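Shikimate dehydrogenase-like protein HI_0607 (Haemophilus influenzae, PDB 1NPY) catalyses, in vitro, the NADP(+)-dependent oxidation of shikimate to 3-dehydroshikimate, though so much more weakly than AroE enzymes that shikimate may not be its biological substrate. Local coordinates at residues V108-I111 with E112-L116; I45-A48 with I49-V52; T22-N25 with Y26-K30; P216-T219 with P220-Y224. All coordinates share one frame; numbering follows the deposited sequence.

Interaction 1: residues V108-I111 with E112-L116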
loop_
_atom_site.group_PDB
_atom_site.type_symbol
_atom_site.label_atom_id
_atom_site.label_comp_id
_atom_site.label_asym_id
_atom_site.label_seq_id
_atom_site.Cartn_x
_atom_site.Cartn_y
_atom_site.Cartn_z
ATOM N N VAL A 108 -7.539 -4.523 -1.448
ATOM C CA VAL A 108 -8.750 -5.158 -1.978
ATOM C C VAL A 108 -8.408 -6.516 -2.596
ATOM O O VAL A 108 -9.114 -7.505 -2.370
ATOM C CB VAL A 108 -9.424 -4.268 -3.038
ATOM C CG1 VAL A 108 -10.548 -5.039 -3.767
ATOM C CG2 VAL A 108 -9.978 -2.986 -2.437
ATOM N N LYS A 109 -7.358 -6.567 -3.410
ATOM C CA LYS A 109 -6.880 -7.815 -3.976
ATOM C C LYS A 109 -6.458 -8.887 -2.977
ATOM O O LYS A 109 -6.750 -10.071 -3.184
ATOM C CB LYS A 109 -5.776 -7.595 -5.023
ATOM C CG LYS A 109 -6.284 -6.916 -6.300
ATOM C CD LYS A 109 -5.314 -7.013 -7.473
ATOM C CE LYS A 109 -5.937 -6.700 -8.847
ATOM N NZ LYS A 109 -7.408 -6.962 -8.910
ATOM N N LEU A 110 -5.766 -8.499 -1.907
ATOM C CA LEU A 110 -5.380 -9.450 -0.881
ATOM C C LEU A 110 -6.548 -9.975 -0.048
ATOM O O LEU A 110 -6.566 -11.157 0.338
ATOM C CB LEU A 110 -4.324 -8.806 0.019
ATOM C CG LEU A 110 -2.985 -8.600 -0.682
ATOM C CD1 LEU A 110 -2.161 -7.572 0.070
ATOM C CD2 LEU A 110 -2.232 -9.931 -0.764
ATOM N N ILE A 111 -7.544 -9.128 0.186
ATOM C CA ILE A 111 -8.748 -9.547 0.897
ATOM C C ILE A 111 -9.373 -10.677 0.088
ATOM O O ILE A 111 -9.744 -11.724 0.618
ATOM C CB ILE A 111 -9.726 -8.360 1.092
ATOM C CG1 ILE A 111 -9.203 -7.470 2.227
ATOM C CG2 ILE A 111 -11.132 -8.812 1.453
ATOM C CD1 ILE A 111 -9.880 -6.089 2.298
ATOM N N GLU A 112 -9.480 -10.455 -1.215
ATOM C CA GLU A 112 -10.002 -11.480 -2.112
ATOM C C GLU A 112 -9.110 -12.720 -2.177
ATOM O O GLU A 112 -9.574 -13.854 -2.044
ATOM C CB GLU A 112 -10.191 -10.891 -3.508
ATOM C CG GLU A 112 -10.770 -11.924 -4.463
ATOM C CD GLU A 112 -11.244 -11.312 -5.764
ATOM O OE1 GLU A 112 -10.519 -11.442 -6.774
ATOM O OE2 GLU A 112 -12.350 -10.726 -5.774
ATOM N N LYS A 113 -7.814 -12.515 -2.378
ATOM C CA LYS A 113 -6.879 -13.624 -2.510
ATOM C C LYS A 113 -6.935 -14.594 -1.339
ATOM O O LYS A 113 -6.938 -15.809 -1.515
ATOM C CB LYS A 113 -5.454 -13.100 -2.651
ATOM C CG LYS A 113 -4.458 -14.226 -2.783
ATOM C CD LYS A 113 -3.075 -13.711 -3.137
ATOM C CE LYS A 113 -2.060 -14.836 -3.005
ATOM N NZ LYS A 113 -0.840 -14.435 -3.757
ATOM N N TYR A 114 -7.012 -14.053 -0.136
ATOM C CA TYR A 114 -7.053 -14.843 1.089
ATOM C C TYR A 114 -8.479 -15.257 1.479
ATOM O O TYR A 114 -8.707 -15.832 2.551
ATOM C CB TYR A 114 -6.346 -14.066 2.201
ATOM C CG TYR A 114 -4.836 -14.152 2.119
ATOM C CD1 TYR A 114 -4.166 -15.221 2.697
ATOM C CD2 TYR A 114 -4.103 -13.223 1.392
ATOM C CE1 TYR A 114 -2.797 -15.339 2.606
ATOM C CE2 TYR A 114 -2.744 -13.333 1.278
ATOM C CZ TYR A 114 -2.098 -14.389 1.900
ATOM O OH TYR A 114 -0.738 -14.527 1.805
ATOM N N HIS A 115 -9.445 -14.964 0.617
ATOM C CA HIS A 115 -10.853 -15.306 0.841
ATOM C C HIS A 115 -11.333 -14.887 2.224
ATOM O O HIS A 115 -11.953 -15.658 2.972
ATOM C CB HIS A 115 -11.063 -16.799 0.631
ATOM C CG HIS A 115 -10.525 -17.305 -0.667
ATOM N ND1 HIS A 115 -11.019 -16.895 -1.887
ATOM C CD2 HIS A 115 -9.561 -18.218 -0.932
ATOM C CE1 HIS A 115 -10.370 -17.523 -2.851
ATOM N NE2 HIS A 115 -9.480 -18.328 -2.298
ATOM N N LEU A 116 -11.027 -13.651 2.600
ATOM C CA LEU A 116 -11.446 -13.198 3.918
ATOM C C LEU A 116 -12.963 -13.086 3.876
ATOM O O LEU A 116 -13.530 -12.664 2.874
ATOM C CB LEU A 116 -10.839 -11.839 4.283
ATOM C CG LEU A 116 -9.310 -11.885 4.279
ATOM C CD1 LEU A 116 -8.742 -10.614 4.867
ATOM C CD2 LEU A 116 -8.738 -13.086 5.050
HETATM O O HOH W 1 -12.922 -12.294 0.407
#

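Interaction 2: residues I45-A48 with I49-V52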
loop_
_atom_site.group_PDB
_atom_site.type_symbol
_atom_site.label_atom_id
_atom_site.label_comp_id
_atom_site.label_asym_id
_atom_site.label_seq_id
_atom_site.Cartn_x
_atom_site.Cartn_y
_atom_site.Cartn_z
ATOM N N ILE A 45 6.108 20.346 -6.364
ATOM C CA ILE A 45 5.207 19.326 -6.905
ATOM C C ILE A 45 4.473 19.844 -8.137
ATOM O O ILE A 45 4.280 19.080 -9.104
ATOM C CB ILE A 45 4.262 18.756 -5.805
ATOM C CG1 ILE A 45 3.548 17.466 -6.233
ATOM C CG2 ILE A 45 3.226 19.781 -5.424
ATOM C CD1 ILE A 45 4.490 16.389 -6.746
ATOM N N GLU A 46 4.042 21.108 -8.116
ATOM C CA GLU A 46 3.354 21.673 -9.272
ATOM C C GLU A 46 4.124 21.498 -10.575
ATOM O O GLU A 46 3.614 20.980 -11.576
ATOM C CB GLU A 46 3.033 23.159 -9.085
ATOM C CG GLU A 46 2.452 23.839 -10.298
ATOM C CD GLU A 46 2.139 25.313 -10.075
ATOM O OE1 GLU A 46 2.388 25.896 -9.001
ATOM O OE2 GLU A 46 1.634 25.893 -11.036
ATOM N N HIS A 47 5.369 21.948 -10.584
ATOM C CA HIS A 47 6.147 21.895 -11.824
ATOM C C HIS A 47 6.732 20.514 -12.087
ATOM O O HIS A 47 7.007 20.180 -13.238
ATOM C CB HIS A 47 7.192 23.014 -11.884
ATOM C CG HIS A 47 6.584 24.378 -11.890
ATOM N ND1 HIS A 47 5.841 24.855 -12.946
ATOM C CD2 HIS A 47 6.519 25.327 -10.928
ATOM C CE1 HIS A 47 5.358 26.047 -12.639
ATOM N NE2 HIS A 47 5.805 26.382 -11.445
ATOM N N ALA A 48 6.848 19.690 -11.054
ATOM C CA ALA A 48 7.199 18.288 -11.258
ATOM C C ALA A 48 6.109 17.563 -12.041
ATOM O O ALA A 48 6.419 16.903 -13.040
ATOM C CB ALA A 48 7.444 17.622 -9.936
ATOM N N ILE A 49 4.846 17.749 -11.664
ATOM C CA ILE A 49 3.725 17.063 -12.304
ATOM C C ILE A 49 3.514 17.654 -13.687
ATOM O O ILE A 49 3.364 16.918 -14.670
ATOM C CB ILE A 49 2.428 17.135 -11.466
ATOM C CG1 ILE A 49 2.608 16.467 -10.095
ATOM C CG2 ILE A 49 1.251 16.491 -12.217
ATOM C CD1 ILE A 49 3.099 15.027 -10.098
ATOM N N LYS A 50 3.542 18.979 -13.791
ATOM C CA LYS A 50 3.466 19.586 -15.117
ATOM C C LYS A 50 4.618 19.151 -16.028
ATOM O O LYS A 50 4.425 19.088 -17.233
ATOM C CB LYS A 50 3.367 21.111 -15.045
ATOM C CG LYS A 50 2.039 21.604 -14.461
ATOM C CD LYS A 50 2.036 23.100 -14.203
ATOM C CE LYS A 50 0.629 23.517 -13.771
ATOM N NZ LYS A 50 0.569 24.995 -13.530
ATOM N N GLY A 51 5.785 18.863 -15.462
ATOM C CA GLY A 51 6.932 18.295 -16.151
ATOM C C GLY A 51 6.724 16.892 -16.688
ATOM O O GLY A 51 7.131 16.614 -17.823
ATOM N N VAL A 52 6.106 16.037 -15.878
ATOM C CA VAL A 52 5.792 14.662 -16.250
ATOM C C VAL A 52 4.951 14.734 -17.512
ATOM O O VAL A 52 5.224 14.071 -18.504
ATOM C CB VAL A 52 5.003 13.940 -15.121
ATOM C CG1 VAL A 52 4.261 12.672 -15.588
ATOM C CG2 VAL A 52 5.911 13.645 -13.956
#

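Interaction 3: residues T22-N25 with Y26-K30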
loop_
_atom_site.group_PDB
_atom_site.type_symbol
_atom_site.label_atom_id
_atom_site.label_comp_id
_atom_site.label_asym_id
_atom_site.label_seq_id
_atom_site.Cartn_x
_atom_site.Cartn_y
_atom_site.Cartn_z
ATOM N N THR A 22 15.024 -0.614 -8.627
ATOM C CA THR A 22 15.553 -1.969 -8.788
ATOM C C THR A 22 14.550 -2.942 -9.414
ATOM O O THR A 22 14.815 -3.613 -10.413
ATOM C CB THR A 22 16.037 -2.463 -7.415
ATOM O OG1 THR A 22 17.070 -1.586 -6.948
ATOM C CG2 THR A 22 16.725 -3.809 -7.529
ATOM N N PHE A 23 13.349 -2.911 -8.855
ATOM C CA PHE A 23 12.245 -3.828 -9.168
ATOM C C PHE A 23 11.741 -3.604 -10.579
ATOM O O PHE A 23 11.632 -4.551 -11.356
ATOM C CB PHE A 23 11.120 -3.567 -8.165
ATOM C CG PHE A 23 9.928 -4.462 -8.272
ATOM C CD1 PHE A 23 9.928 -5.705 -7.663
ATOM C CD2 PHE A 23 8.769 -4.055 -8.912
ATOM C CE1 PHE A 23 8.796 -6.534 -7.731
ATOM C CE2 PHE A 23 7.646 -4.867 -8.948
ATOM C CZ PHE A 23 7.681 -6.135 -8.390
ATOM N N HIS A 24 11.391 -2.362 -10.916
ATOM C CA HIS A 24 10.830 -2.133 -12.250
ATOM C C HIS A 24 11.833 -2.385 -13.391
ATOM O O HIS A 24 11.518 -2.988 -14.428
ATOM C CB HIS A 24 10.237 -0.720 -12.351
ATOM C CG HIS A 24 8.958 -0.529 -11.599
ATOM N ND1 HIS A 24 8.915 -0.120 -10.282
ATOM C CD2 HIS A 24 7.673 -0.577 -12.017
ATOM C CE1 HIS A 24 7.653 -0.020 -9.898
ATOM N NE2 HIS A 24 6.880 -0.274 -10.940
ATOM N N ASN A 25 13.070 -1.930 -13.222
ATOM C CA ASN A 25 14.088 -2.133 -14.234
ATOM C C ASN A 25 14.409 -3.610 -14.465
ATOM O O ASN A 25 14.557 -4.048 -15.608
ATOM C CB ASN A 25 15.367 -1.331 -13.959
ATOM C CG ASN A 25 15.195 0.169 -14.216
ATOM O OD1 ASN A 25 15.453 0.987 -13.321
ATOM N ND2 ASN A 25 14.745 0.537 -15.406
ATOM N N TYR A 26 14.416 -4.397 -13.400
ATOM C CA TYR A 26 14.556 -5.839 -13.564
ATOM C C TYR A 26 13.462 -6.437 -14.444
ATOM O O TYR A 26 13.743 -7.226 -15.360
ATOM C CB TYR A 26 14.553 -6.497 -12.195
ATOM C CG TYR A 26 14.765 -7.998 -12.203
ATOM C CD1 TYR A 26 16.037 -8.558 -12.224
ATOM C CD2 TYR A 26 13.673 -8.850 -12.176
ATOM C CE1 TYR A 26 16.222 -9.952 -12.218
ATOM C CE2 TYR A 26 13.846 -10.235 -12.166
ATOM C CZ TYR A 26 15.114 -10.770 -12.184
ATOM O OH TYR A 26 15.258 -12.153 -12.167
ATOM N N LEU A 27 12.224 -6.062 -14.144
ATOM C CA LEU A 27 11.104 -6.575 -14.936
ATOM C C LEU A 27 11.117 -6.062 -16.366
ATOM O O LEU A 27 10.771 -6.834 -17.267
ATOM C CB LEU A 27 9.774 -6.272 -14.251
ATOM C CG LEU A 27 9.534 -7.023 -12.939
ATOM C CD1 LEU A 27 8.411 -6.439 -12.107
ATOM C CD2 LEU A 27 9.338 -8.510 -13.217
ATOM N N TYR A 28 11.471 -4.805 -16.637
ATOM C CA TYR A 28 11.578 -4.373 -18.035
ATOM C C TYR A 28 12.539 -5.237 -18.825
ATOM O O TYR A 28 12.264 -5.628 -19.945
ATOM C CB TYR A 28 12.040 -2.921 -18.197
ATOM C CG TYR A 28 11.183 -1.911 -17.481
ATOM C CD1 TYR A 28 9.797 -1.977 -17.456
ATOM C CD2 TYR A 28 11.772 -0.804 -16.889
ATOM C CE1 TYR A 28 9.041 -1.000 -16.808
ATOM C CE2 TYR A 28 11.020 0.195 -16.287
ATOM C CZ TYR A 28 9.657 0.091 -16.216
ATOM O OH TYR A 28 8.876 1.036 -15.588
ATOM N N ASP A 29 13.675 -5.543 -18.211
ATOM C CA ASP A 29 14.655 -6.387 -18.849
ATOM C C ASP A 29 14.081 -7.773 -19.161
ATOM O O ASP A 29 14.225 -8.253 -20.293
ATOM C CB ASP A 29 15.903 -6.432 -17.978
ATOM C CG ASP A 29 16.946 -7.338 -18.577
ATOM O OD1 ASP A 29 17.454 -6.962 -19.651
ATOM O OD2 ASP A 29 17.242 -8.428 -18.054
ATOM N N LYS A 30 13.481 -8.419 -18.162
ATOM C CA LYS A 30 12.977 -9.778 -18.302
ATOM C C LYS A 30 11.844 -9.868 -19.310
ATOM O O LYS A 30 11.712 -10.906 -19.973
ATOM C CB LYS A 30 12.550 -10.385 -16.960
ATOM C CG LYS A 30 13.700 -10.576 -15.966
ATOM C CD LYS A 30 14.576 -11.749 -16.393
ATOM C CE LYS A 30 15.695 -12.087 -15.432
ATOM N NZ LYS A 30 16.004 -13.540 -15.579
#

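Interaction 4: residues P216-T219 with P220-Y224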
loop_
_atom_site.group_PDB
_atom_site.type_symbol
_atom_site.label_atom_id
_atom_site.label_comp_id
_atom_site.label_asym_id
_atom_site.label_seq_id
_atom_site.Cartn_x
_atom_site.Cartn_y
_atom_site.Cartn_z
ATOM N N PRO A 216 10.689 -5.954 9.553
ATOM C CA PRO A 216 10.853 -7.282 8.949
ATOM C C PRO A 216 9.496 -7.864 8.578
ATOM O O PRO A 216 8.503 -7.366 9.092
ATOM C CB PRO A 216 11.417 -8.098 10.117
ATOM C CG PRO A 216 10.707 -7.502 11.313
ATOM C CD PRO A 216 10.717 -6.018 11.025
ATOM N N VAL A 217 9.449 -8.942 7.801
ATOM C CA VAL A 217 8.200 -9.675 7.623
ATOM C C VAL A 217 7.756 -10.241 8.977
ATOM O O VAL A 217 6.576 -10.171 9.350
ATOM C CB VAL A 217 8.422 -10.816 6.606
ATOM C CG1 VAL A 217 7.185 -11.710 6.495
ATOM C CG2 VAL A 217 8.795 -10.205 5.266
ATOM N N GLU A 218 8.705 -10.852 9.684
ATOM C CA GLU A 218 8.371 -11.547 10.918
ATOM C C GLU A 218 8.410 -10.539 12.069
ATOM O O GLU A 218 9.357 -10.529 12.880
ATOM C CB GLU A 218 9.339 -12.710 11.151
ATOM C CG GLU A 218 9.260 -13.804 10.091
ATOM C CD GLU A 218 8.042 -14.695 10.265
ATOM O OE1 GLU A 218 7.559 -14.835 11.407
ATOM O OE2 GLU A 218 7.504 -15.210 9.262
ATOM N N THR A 219 7.403 -9.664 12.120
ATOM C CA THR A 219 7.178 -8.840 13.313
ATOM C C THR A 219 6.763 -9.708 14.507
ATOM O O THR A 219 6.399 -10.861 14.309
ATOM C CB THR A 219 6.061 -7.808 13.097
ATOM O OG1 THR A 219 4.880 -8.512 12.685
ATOM C CG2 THR A 219 6.382 -6.802 11.993
ATOM N N PRO A 220 6.814 -9.219 15.748
ATOM C CA PRO A 220 6.319 -10.029 16.861
ATOM C C PRO A 220 4.875 -10.501 16.696
ATOM O O PRO A 220 4.558 -11.650 17.010
ATOM C CB PRO A 220 6.552 -9.130 18.084
ATOM C CG PRO A 220 7.686 -8.291 17.682
ATOM C CD PRO A 220 7.349 -7.934 16.234
ATOM N N PHE A 221 4.034 -9.648 16.132
ATOM C CA PHE A 221 2.635 -9.958 15.828
ATOM C C PHE A 221 2.527 -11.143 14.857
ATOM O O PHE A 221 1.836 -12.125 15.156
ATOM C CB PHE A 221 2.026 -8.690 15.237
ATOM C CG PHE A 221 0.628 -8.820 14.672
ATOM C CD1 PHE A 221 -0.380 -9.544 15.284
ATOM C CD2 PHE A 221 0.305 -8.076 13.556
ATOM C CE1 PHE A 221 -1.674 -9.597 14.761
ATOM C CE2 PHE A 221 -0.985 -8.116 13.028
ATOM C CZ PHE A 221 -1.978 -8.849 13.627
ATOM N N ILE A 222 3.208 -11.043 13.721
ATOM C CA ILE A 222 3.174 -12.102 12.700
ATOM C C ILE A 222 3.772 -13.393 13.226
ATOM O O ILE A 222 3.225 -14.479 13.021
ATOM C CB ILE A 222 3.865 -11.656 11.398
ATOM C CG1 ILE A 222 3.070 -10.542 10.718
ATOM C CG2 ILE A 222 4.176 -12.789 10.429
ATOM C CD1 ILE A 222 1.725 -11.015 10.134
ATOM N N ARG A 223 4.916 -13.299 13.891
ATOM C CA ARG A 223 5.576 -14.483 14.431
ATOM C C ARG A 223 4.695 -15.233 15.419
ATOM O O ARG A 223 4.599 -16.465 15.353
ATOM C CB ARG A 223 6.862 -14.086 15.163
ATOM C CG ARG A 223 8.118 -13.986 14.327
ATOM C CD ARG A 223 9.288 -14.741 14.983
ATOM N NE ARG A 223 10.395 -15.036 14.075
ATOM C CZ ARG A 223 11.254 -14.110 13.693
ATOM N NH1 ARG A 223 11.109 -12.882 14.165
ATOM N NH2 ARG A 223 12.251 -14.383 12.872
ATOM N N TYR A 224 4.063 -14.508 16.342
ATOM C CA TYR A 224 3.145 -15.138 17.287
ATOM C C TYR A 224 1.928 -15.747 16.595
ATOM O O TYR A 224 1.560 -16.882 16.882
ATOM C CB TYR A 224 2.740 -14.196 18.423
ATOM C CG TYR A 224 1.927 -14.909 19.475
ATOM C CD1 TYR A 224 2.540 -15.724 20.421
ATOM C CD2 TYR A 224 0.544 -14.809 19.512
ATOM C CE1 TYR A 224 1.805 -16.442 21.335
ATOM C CE2 TYR A 224 -0.203 -15.502 20.448
ATOM C CZ TYR A 224 0.433 -16.307 21.371
ATOM O OH TYR A 224 -0.295 -16.991 22.317
#

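Interaction 1: residues V108-I111 with E112-L116
The carbonyls of V108 and K109 accept the N-H groups of E112 and K113 in the last regular turns of helix 102-113, and L110 O takes the N-H of Y114 in the same i to i+4 pattern. The pattern then changes. Y114 is the first residue to leave helical backbone angles, H115 turns to a positive phi of 49°, and the chain closes back on the helix through two bonds: L116 N to I111 O at 3.0 Å, and H115 N to E112 O at 2.9 Å. The first is close to straight, with an N-H...O angle of 172°. A water donates to I111 O and, at 2.6 Å, to L116 O, so that I111 O is gripped twice and the two ends of the turn are tied together.

The side chains follow this wrap. L116 comes back over I111, the two crossing at about a right angle, and its CD1 lies 4.1 Å from I111 CG1. The chi1 of I111, -77°, sets CG1 beside the backbone N, from where it meets the returning leucine. On another side of the helix L110 and Y114 run side by side, L110 CD2 reaching Y114 CE2 at 4.0 Å, while L110 O sits at the edge of the phenol ring, near its plane. F143 touches both I111 and L116, and V238 and L241 of helix 235-251 pack on L110. Paired 6→1 and 5→2 bonds around a left-handed C-prime residue define the Schellman motif that ends this helix, here with the apolar contact that often goes with it.

Interaction 2: residues I45-A48 with I49-V52
I45 and I49 lie side by side, one turn apart on helix 45-55, and point the same way. The touching branch of I45 is its longer one: with chi1 at -166° its CG1 stands opposite the backbone N, and CD1 then swings to within 3.8 Å of I49 CG1. That same CG1 of I49 also rests 3.3 Å from I45 O, which accepts the N-H of I49.

E46 and K50 form a second parallel pair. Both chains are extended beyond CG, and the lysine runs along the glutamate, its CE 3.9 Å from E46 CG, before the ends join in an i to i+4 salt bridge, common on helix surfaces, of 2.9 Å between K50 NZ and E46 OE2. The ammonium uses the anti lone pair of OE2. Under this pair K50 N binds E46 O at 3.0 Å, linking the same residues twice. At G51 the helical bond is less regular, its N standing 41° above the carbonyl plane of H47.

The isoleucine side of the helix faces strand 7-12, where L12 touches I45, A48 and I49 and M10 meets V52; F73, in the loop after strand 59-62, reaches both E46 and I49.

Interaction 3: residues T22-N25 with Y26-K30
F23 and L27 make the apolar contact on helix 19-31, the beta-alpha-beta crossover between strands 7-12 and 35-40. L27 sets its CD1 over one face of the phenyl ring, toward the rim, 3.6 Å from F23 CE2. This is a CH-pi interaction, the methyl carbon 4.0 Å from the ring centroid and 26° off its normal. The chi1 of F23, -177°, swings the ring clear of its own backbone N, beside the next turn.

Polar groups meet the Y28 ring from two directions. H24 O lies 3.2 Å above one face, offset toward the rim, while the amide end of N25 comes to the ring edge, its plane turned 75° from the phenol. The Y28 hydroxyl is in van der Waals contact only, OH 3.9 Å from H24 CB.

Backbone hydrogen bonds carry the rest, in i to i+4 register from T22 to D29, Y28 N to H24 O being the shortest at 2.9 Å.

T22 OG1 and H24 ND1 are satisfied by carbonyls one turn back, N18 O and G20 O, and H24 stacks on Y37. With F247 meeting both L27 and Y28, the chemistry is consistent with a contact held mainly by apolar and aromatic packing.

Interaction 4: residues P216-T219 with P220-Y224
T219 and I222 hold the tight part of this contact, at the start of helix 220-227. T219 OG1 accepts the N-H of I222 at 3.2 Å, with an N-H...O angle of 166°; a chi1 of 56° places the hydroxyl between the backbone N and the carbonyl carbon, turned toward the first helical turn. The same oxygen lies 3.4 Å from I222 CG1 and is also hydrogen-bonded to D211 OD2, which ties the cap to the end of strand 208-211. T219 O takes R223 N at 2.9 Å. On this inner side I222 and F221 are buried, and F221 sends its ring toward L179 and A209 of the parallel sheet.

The solvent side, between E218 and exposed R223, is close in its carbon contacts but loose in its polar ones. The two side chains cross at about a right angle, their carboxylate and guanidinium planes 52° apart, and the guanidinium covers E218 CB with one face, E218 CB to R223 CZ being 3.5 Å. Charge pairing is weak: E218 OE1 is 3.9 Å from R223 NE, a long salt bridge in which the oxygen stands well out of the guanidinium plane and no N-H points at it. Instead, OE1 lies beside R223 CG at 3.1 Å. E218 OE2 has a weak hydrogen bond to Q226.

E218 centres an inverse gamma turn, and the turn leads directly into a threonine N-cap followed by proline at N1, a familiar way of starting a helix.

How the interactions relate
All four contacts are local, touch one another nowhere and are spread over both halves of the molecule. Interactions 3 and 2 belong to the substrate-binding domain, their centres 25 Å apart, while interaction 4 borders the parallel sheet of the half that probably binds NADP(+). Interaction 1 comes nearest to interaction 4, about 9 Å at nearest atoms, and is about 13 Å from interaction 3. It is also near both presumed sites: the side chain of L110 is about 8 Å from that of M130, a probable NADP(+) contact, and about 9 Å from that of D103, inferred to bind substrate. I45 of interaction 2 is about 9 Å from K67, the inferred proton donor/acceptor, side chain to side chain.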